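Local coordinates for type 4 fimbrial biogenesis protein PilY1 (Pseudomonas aeruginosa, PDB 3HX6) that primes type IV pilus assembly, mediates adhesion to host cells, and appears to control pilus retraction and twitching motility through calcium binding and release, at residues Pro189-Thr199 / Val211-Lys222; Tyr269-Leu277 / Ala325-Leu334. The protein carries 3 engineered substitutions. All blocks are in the same frame, centred on the assembly; numbering follows the deposited sequence.

Contact 1 (Pro189-Thr199 / Val211-Lys222); sequences PDLGYSFPKPT and VTGNGYSSMNDK. Engineered in segment 211-222: Met219 (natural residue Leu).
Thr199 and Val211 pair through both backbone N-H groups at the start of a beta-propeller blade, the antiparallel sheet that runs from strand 199-202 to strand 235-241; Val211 N to Thr199 O, at 2.7 Å, is nearly straight. A second, isolated antiparallel bridge joins Tyr193 and Tyr216, so the loop leading into the blade is bound to the loop beyond strand 208-213. Tyr193 O accepts from Tyr216 N and from Phe195 N, which arrive from opposite faces of its carbonyl plane. Beside this bridge Gly192 N donates to Asn214 O at 2.7 Å.

Asn214 also carries the direct side-chain hydrogen bond between the segments. Its ND2 donates to Asp190 O at 2.9 Å, with the acceptor 3° out of the amide plane, and also to Lys222 O, while OD1 accepts from the backbone N of Leu251 and Ala224. Both ends of the amide are thus occupied, which fixes its rotation.

Waters bridge the same loops. One receives Met219 N, at an engineered position, and donates to Pro189 O and Leu191 O; another links Asp190 OD1 with Ser218 OG, Asn220 N and Lys222 N. The other carboxylate oxygen, Asp190 OD2, forms a salt bridge with Lys238.

Among apolar contacts, Tyr216 CE2 meets Phe195 CB at 3.8 Å, the two side chains set at a slant and both rings touching Phe353, and Pro196 CG rests on Gly215 CA. Thr212 has OG1 anti to its own nitrogen (chi1 -170°), where a water ties it to Pro196 O, and Thr212 CB presses on Pro198 CB at a tight 3.5 Å.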
# COMPACT_ATOMS: atom_id res chain seq x y z
N PRO A 189 -41.24 4.13 12.68
CA PRO A 189 -42.36 4.41 11.78
C PRO A 189 -42.01 5.12 10.47
O PRO A 189 -42.68 4.91 9.47
CB PRO A 189 -43.32 5.22 12.66
CG PRO A 189 -42.41 5.87 13.65
CD PRO A 189 -41.45 4.77 13.99
N ASP A 190 -40.97 5.95 10.47
CA ASP A 190 -40.59 6.67 9.25
C ASP A 190 -39.50 5.98 8.43
O ASP A 190 -38.89 6.59 7.57
CB ASP A 190 -40.16 8.09 9.57
CG ASP A 190 -41.31 8.97 10.01
OD1 ASP A 190 -42.31 9.06 9.26
OD2 ASP A 190 -41.22 9.58 11.09
N LEU A 191 -39.27 4.70 8.70
CA LEU A 191 -38.26 3.96 7.96
C LEU A 191 -38.82 3.57 6.59
O LEU A 191 -39.93 3.04 6.49
CB LEU A 191 -37.86 2.70 8.74
CG LEU A 191 -36.77 1.84 8.09
CD1 LEU A 191 -35.45 2.60 8.07
CD2 LEU A 191 -36.63 0.53 8.87
N GLY A 192 -38.05 3.84 5.54
CA GLY A 192 -38.49 3.49 4.20
C GLY A 192 -37.58 2.43 3.62
O GLY A 192 -36.86 1.76 4.37
N TYR A 193 -37.62 2.25 2.31
CA TYR A 193 -36.74 1.27 1.68
C TYR A 193 -35.34 1.82 1.88
O TYR A 193 -34.98 2.89 1.37
CB TYR A 193 -37.09 1.12 0.21
CG TYR A 193 -38.48 0.55 0.04
CD1 TYR A 193 -38.74 -0.78 0.39
CD2 TYR A 193 -39.54 1.35 -0.37
CE1 TYR A 193 -40.03 -1.29 0.33
CE2 TYR A 193 -40.83 0.85 -0.43
CZ TYR A 193 -41.07 -0.47 -0.07
OH TYR A 193 -42.34 -0.96 -0.11
N SER A 194 -34.54 1.08 2.64
CA SER A 194 -33.21 1.51 2.99
C SER A 194 -32.10 1.39 1.97
O SER A 194 -31.10 0.70 2.18
CB SER A 194 -32.82 0.83 4.29
OG SER A 194 -33.72 1.23 5.31
N PHE A 195 -32.26 2.10 0.86
CA PHE A 195 -31.25 2.13 -0.17
C PHE A 195 -30.05 2.96 0.29
O PHE A 195 -28.92 2.73 -0.14
CB PHE A 195 -31.83 2.74 -1.45
CG PHE A 195 -32.80 1.84 -2.15
CD1 PHE A 195 -32.35 0.86 -3.03
CD2 PHE A 195 -34.17 1.95 -1.93
CE1 PHE A 195 -33.24 0.02 -3.68
CE2 PHE A 195 -35.07 1.11 -2.57
CZ PHE A 195 -34.61 0.14 -3.45
N PRO A 196 -30.28 3.95 1.18
CA PRO A 196 -29.14 4.75 1.64
C PRO A 196 -28.05 3.91 2.28
O PRO A 196 -28.35 2.92 2.94
CB PRO A 196 -29.78 5.71 2.65
CG PRO A 196 -31.16 5.88 2.12
CD PRO A 196 -31.53 4.46 1.76
N LYS A 197 -26.81 4.30 2.07
CA LYS A 197 -25.68 3.59 2.67
C LYS A 197 -25.42 4.22 4.03
O LYS A 197 -25.15 5.41 4.14
CB LYS A 197 -24.43 3.74 1.80
CG LYS A 197 -24.51 3.01 0.47
CD LYS A 197 -23.14 2.97 -0.20
CE LYS A 197 -23.19 2.15 -1.48
NZ LYS A 197 -21.83 1.76 -1.94
N PRO A 198 -25.51 3.42 5.09
CA PRO A 198 -25.27 3.98 6.42
C PRO A 198 -23.80 4.18 6.72
O PRO A 198 -22.93 3.60 6.07
CB PRO A 198 -25.90 2.93 7.34
CG PRO A 198 -25.60 1.66 6.62
CD PRO A 198 -25.91 2.00 5.17
N THR A 199 -23.53 5.04 7.69
CA THR A 199 -22.17 5.29 8.15
C THR A 199 -22.17 4.82 9.59
O THR A 199 -23.15 5.00 10.32
CB THR A 199 -21.80 6.79 8.10
OG1 THR A 199 -21.54 7.19 6.75
CG2 THR A 199 -20.54 7.06 8.94
N VAL A 211 -25.51 5.72 11.46
CA VAL A 211 -26.13 6.97 11.05
C VAL A 211 -26.47 6.84 9.58
O VAL A 211 -25.59 6.66 8.74
CB VAL A 211 -25.19 8.15 11.29
CG1 VAL A 211 -25.87 9.46 10.89
CG2 VAL A 211 -24.80 8.18 12.77
N THR A 212 -27.75 6.93 9.27
CA THR A 212 -28.19 6.77 7.89
C THR A 212 -29.46 7.57 7.60
O THR A 212 -30.05 8.15 8.51
CB THR A 212 -28.44 5.28 7.61
OG1 THR A 212 -28.66 5.08 6.21
CG2 THR A 212 -29.65 4.79 8.40
N GLY A 213 -29.85 7.61 6.33
CA GLY A 213 -31.07 8.31 5.96
C GLY A 213 -32.22 7.36 6.19
O GLY A 213 -32.01 6.14 6.19
N ASN A 214 -33.43 7.87 6.39
CA ASN A 214 -34.58 7.00 6.64
C ASN A 214 -34.97 6.21 5.39
O ASN A 214 -35.71 5.23 5.47
CB ASN A 214 -35.78 7.81 7.14
CG ASN A 214 -36.36 8.72 6.07
OD1 ASN A 214 -35.65 9.48 5.43
ND2 ASN A 214 -37.68 8.64 5.89
N GLY A 215 -34.48 6.62 4.24
CA GLY A 215 -34.83 5.86 3.05
C GLY A 215 -36.02 6.41 2.29
O GLY A 215 -36.53 7.49 2.59
N TYR A 216 -36.49 5.64 1.32
CA TYR A 216 -37.56 6.10 0.45
C TYR A 216 -38.92 5.43 0.59
O TYR A 216 -39.01 4.26 0.95
CB TYR A 216 -37.06 6.01 -0.99
CG TYR A 216 -35.61 6.45 -1.12
CD1 TYR A 216 -35.18 7.64 -0.53
CD2 TYR A 216 -34.69 5.70 -1.85
CE1 TYR A 216 -33.86 8.07 -0.66
CE2 TYR A 216 -33.37 6.13 -1.99
CZ TYR A 216 -32.97 7.32 -1.39
OH TYR A 216 -31.68 7.77 -1.53
N SER A 217 -39.96 6.19 0.27
CA SER A 217 -41.33 5.71 0.32
C SER A 217 -41.74 5.26 1.71
O SER A 217 -42.45 4.26 1.86
CB SER A 217 -41.54 4.56 -0.67
OG SER A 217 -41.17 4.97 -1.98
N SER A 218 -41.28 5.98 2.73
CA SER A 218 -41.66 5.64 4.10
C SER A 218 -43.13 6.01 4.24
O SER A 218 -43.68 6.73 3.40
CB SER A 218 -40.80 6.42 5.10
OG SER A 218 -40.91 7.82 4.91
N MET A 219 -43.77 5.52 5.30
CA MET A 219 -45.19 5.75 5.56
C MET A 219 -45.72 7.15 5.25
O MET A 219 -46.72 7.30 4.55
CB MET A 219 -45.50 5.42 7.02
CG MET A 219 -46.99 5.41 7.36
SD MET A 219 -47.89 4.06 6.55
CE MET A 219 -48.42 4.83 5.01
N ASN A 220 -45.07 8.19 5.77
CA ASN A 220 -45.52 9.55 5.54
C ASN A 220 -44.64 10.37 4.61
O ASN A 220 -44.67 11.61 4.64
CB ASN A 220 -45.68 10.26 6.89
CG ASN A 220 -46.78 9.64 7.74
OD1 ASN A 220 -47.95 9.68 7.37
ND2 ASN A 220 -46.40 9.07 8.87
N ASP A 221 -43.87 9.68 3.77
CA ASP A 221 -42.98 10.33 2.80
C ASP A 221 -42.09 11.42 3.38
O ASP A 221 -41.77 12.39 2.69
CB ASP A 221 -43.79 10.91 1.64
CG ASP A 221 -44.41 9.84 0.77
OD1 ASP A 221 -43.66 8.97 0.26
OD2 ASP A 221 -45.64 9.86 0.60
N LYS A 222 -41.69 11.27 4.63
CA LYS A 222 -40.82 12.26 5.26
C LYS A 222 -39.37 11.88 5.06
O LYS A 222 -39.05 10.76 4.65
CB LYS A 222 -41.11 12.36 6.76
CG LYS A 222 -42.51 12.86 7.09
CD LYS A 222 -42.74 12.82 8.59
CE LYS A 222 -44.15 13.24 8.96
NZ LYS A 222 -44.38 13.15 10.43
O HOH W 1 -42.46 4.09 7.05
O HOH W 2 -42.61 9.09 6.55
O HOH W 3 -29.79 2.76 5.37

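Contact 2 (Tyr269-Leu277 / Ala325-Leu334); sequences YAGDLQGNL and AQAITAAPSL
Asp272 O is gripped by two backbone donors, Ile328 N from segment 325-334 and Gly275 N from its own type I turn, which approach from opposite faces of the carbonyl plane. The bond from Ile328 N to Asp272 O is 3.0 Å long, and its donor sits 37° out of that plane. The turn joins strands 267-272 and 276-281, inner strands of a four-stranded propeller blade, and the Asp272 side chain braces it: OD1 receives Asn276 ND2 on its syn lone pair, OD2 takes Asn276 N from above the carboxylate plane, and OD1 also accepts from Trp278 NE1.

Around this bond the packing is close. Ile328 puts CG2 on Gly271 CA at 3.8 Å and sends CD1 to Gly275 O at 3.5 Å; a chi1 of -64° sets CG1 anti to the carbonyl carbon and thereby turns CG2 onto the glycine. A water bridges the backbones next along, accepting from Gly271 N and donating to Ala330 O.

Further on, Pro332 CG touches Leu277 CD2 at 3.7 Å, and Leu334 CD2 stands over the Tyr269 ring, 4.0 Å from its centroid and 13° off the normal, a CH-pi contact. The tyrosine hydroxyl bonds to Asp373.

With one direct hydrogen bond and one water bridge between them, these two segments meet largely through apolar burial, while Ser252 and Arg255 of strand 251-257 add polar links to Ile328 O and Pro332 O.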
# COMPACT_ATOMS: atom_id res chain seq x y z
N TYR A 269 -23.97 15.32 6.70
CA TYR A 269 -24.51 15.97 5.51
C TYR A 269 -25.23 14.88 4.71
O TYR A 269 -24.70 13.78 4.56
CB TYR A 269 -23.41 16.57 4.64
CG TYR A 269 -22.68 17.74 5.25
CD1 TYR A 269 -21.64 17.54 6.16
CD2 TYR A 269 -22.98 19.04 4.87
CE1 TYR A 269 -20.91 18.63 6.67
CE2 TYR A 269 -22.27 20.13 5.37
CZ TYR A 269 -21.23 19.92 6.26
OH TYR A 269 -20.48 20.99 6.72
N ALA A 270 -26.41 15.19 4.21
CA ALA A 270 -27.16 14.21 3.45
C ALA A 270 -28.18 14.87 2.52
O ALA A 270 -28.84 15.84 2.90
CB ALA A 270 -27.88 13.24 4.41
N GLY A 271 -28.29 14.36 1.31
CA GLY A 271 -29.26 14.90 0.38
C GLY A 271 -30.54 14.09 0.53
O GLY A 271 -30.56 13.10 1.26
N ASP A 272 -31.61 14.52 -0.12
CA ASP A 272 -32.86 13.79 -0.04
C ASP A 272 -33.49 13.66 -1.43
O ASP A 272 -32.95 14.18 -2.41
CB ASP A 272 -33.82 14.46 0.96
CG ASP A 272 -34.29 15.83 0.51
OD1 ASP A 272 -34.85 16.56 1.36
OD2 ASP A 272 -34.11 16.18 -0.68
N LEU A 273 -34.61 12.95 -1.51
CA LEU A 273 -35.29 12.75 -2.79
C LEU A 273 -35.76 14.07 -3.39
O LEU A 273 -35.99 14.15 -4.59
CB LEU A 273 -36.49 11.81 -2.62
CG LEU A 273 -36.16 10.38 -2.20
CD1 LEU A 273 -37.45 9.57 -2.07
CD2 LEU A 273 -35.23 9.74 -3.22
N GLN A 274 -35.90 15.09 -2.55
CA GLN A 274 -36.36 16.39 -3.02
C GLN A 274 -35.25 17.28 -3.54
O GLN A 274 -35.50 18.38 -4.04
CB GLN A 274 -37.10 17.12 -1.90
CG GLN A 274 -38.56 16.72 -1.80
CD GLN A 274 -39.25 17.37 -0.62
OE1 GLN A 274 -38.78 18.37 -0.09
NE2 GLN A 274 -40.39 16.81 -0.22
N GLY A 275 -34.01 16.81 -3.43
CA GLY A 275 -32.88 17.58 -3.90
C GLY A 275 -32.29 18.51 -2.86
O GLY A 275 -31.43 19.33 -3.17
N ASN A 276 -32.76 18.41 -1.62
CA ASN A 276 -32.22 19.26 -0.57
C ASN A 276 -30.97 18.62 0.01
O ASN A 276 -30.94 17.42 0.25
CB ASN A 276 -33.24 19.43 0.56
CG ASN A 276 -34.55 20.00 0.07
OD1 ASN A 276 -34.61 21.15 -0.34
ND2 ASN A 276 -35.60 19.18 0.11
N LEU A 277 -29.93 19.43 0.22
CA LEU A 277 -28.69 18.92 0.82
C LEU A 277 -28.75 19.43 2.25
O LEU A 277 -28.57 20.62 2.52
CB LEU A 277 -27.46 19.47 0.09
CG LEU A 277 -26.09 18.82 0.36
CD1 LEU A 277 -25.71 18.98 1.83
CD2 LEU A 277 -26.13 17.35 -0.03
N ALA A 325 -36.66 20.06 -9.44
CA ALA A 325 -35.92 19.42 -8.36
C ALA A 325 -35.13 18.21 -8.84
O ALA A 325 -35.61 17.43 -9.65
CB ALA A 325 -36.89 18.99 -7.26
N GLN A 326 -33.92 18.04 -8.31
CA GLN A 326 -33.06 16.92 -8.66
C GLN A 326 -32.80 16.07 -7.42
O GLN A 326 -32.17 16.54 -6.47
CB GLN A 326 -31.72 17.41 -9.19
CG GLN A 326 -31.78 18.11 -10.52
CD GLN A 326 -30.49 18.81 -10.84
OE1 GLN A 326 -29.93 18.65 -11.93
NE2 GLN A 326 -30.00 19.59 -9.88
N ALA A 327 -33.27 14.83 -7.43
CA ALA A 327 -33.07 13.95 -6.29
C ALA A 327 -31.59 13.69 -6.06
O ALA A 327 -30.79 13.66 -7.00
CB ALA A 327 -33.78 12.62 -6.54
N ILE A 328 -31.23 13.52 -4.79
CA ILE A 328 -29.85 13.22 -4.41
C ILE A 328 -29.88 11.86 -3.74
O ILE A 328 -30.61 11.67 -2.75
CB ILE A 328 -29.29 14.25 -3.43
CG1 ILE A 328 -29.22 15.62 -4.11
CG2 ILE A 328 -27.90 13.80 -2.94
CD1 ILE A 328 -29.00 16.77 -3.16
N THR A 329 -29.10 10.93 -4.28
CA THR A 329 -29.03 9.57 -3.78
C THR A 329 -27.70 9.31 -3.08
O THR A 329 -27.66 8.77 -1.98
CB THR A 329 -29.15 8.55 -4.93
OG1 THR A 329 -30.44 8.66 -5.53
CG2 THR A 329 -28.95 7.14 -4.41
N ALA A 330 -26.62 9.69 -3.75
CA ALA A 330 -25.28 9.47 -3.23
C ALA A 330 -24.92 10.38 -2.08
O ALA A 330 -25.44 11.49 -1.96
CB ALA A 330 -24.25 9.63 -4.35
N ALA A 331 -24.01 9.91 -1.24
CA ALA A 331 -23.54 10.67 -0.11
C ALA A 331 -22.67 11.82 -0.60
O ALA A 331 -22.05 11.72 -1.66
CB ALA A 331 -22.71 9.79 0.82
N PRO A 332 -22.64 12.93 0.15
CA PRO A 332 -21.83 14.08 -0.23
C PRO A 332 -20.39 13.74 0.14
O PRO A 332 -20.14 12.74 0.82
CB PRO A 332 -22.36 15.20 0.67
CG PRO A 332 -23.73 14.73 1.09
CD PRO A 332 -23.53 13.26 1.28
N SER A 333 -19.45 14.55 -0.33
CA SER A 333 -18.04 14.40 -0.02
C SER A 333 -17.63 15.80 0.44
O SER A 333 -18.19 16.78 -0.04
CB SER A 333 -17.22 14.00 -1.25
OG SER A 333 -17.30 12.61 -1.47
N LEU A 334 -16.68 15.89 1.35
CA LEU A 334 -16.26 17.18 1.87
C LEU A 334 -14.78 17.46 1.64
O LEU A 334 -13.94 16.59 1.83
CB LEU A 334 -16.55 17.25 3.37
CG LEU A 334 -17.98 16.94 3.80
CD1 LEU A 334 -18.05 16.85 5.32
CD2 LEU A 334 -18.92 18.01 3.28
O HOH W 4 -27.00 12.05 0.40

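Contacts 1 and 2 come in series along the chain, the first closing before the second opens, with centres about 13 Å apart in the PilY1 beta-propeller domain, in the C-terminal part of the protein. Contact 1 belongs to the blade from strand 199-202 to strand 235-241; contact 2 joins the following blade, from strand 251-257 to strand 307-317, to the chain entering strand 333-336 of the next sheet. They touch directly: Tyr216 packs against Leu273, and Tyr216 OH lies 3.9 Å from Thr329 CA. Ser252 of strand 251-257 bonds both Tyr216 OH and Ile328 O, linking successive sheets. The calcium ion is about 13 Å from the Thr199 side chain and about 11 Å from that of Leu334, neither contact supplying a ligand.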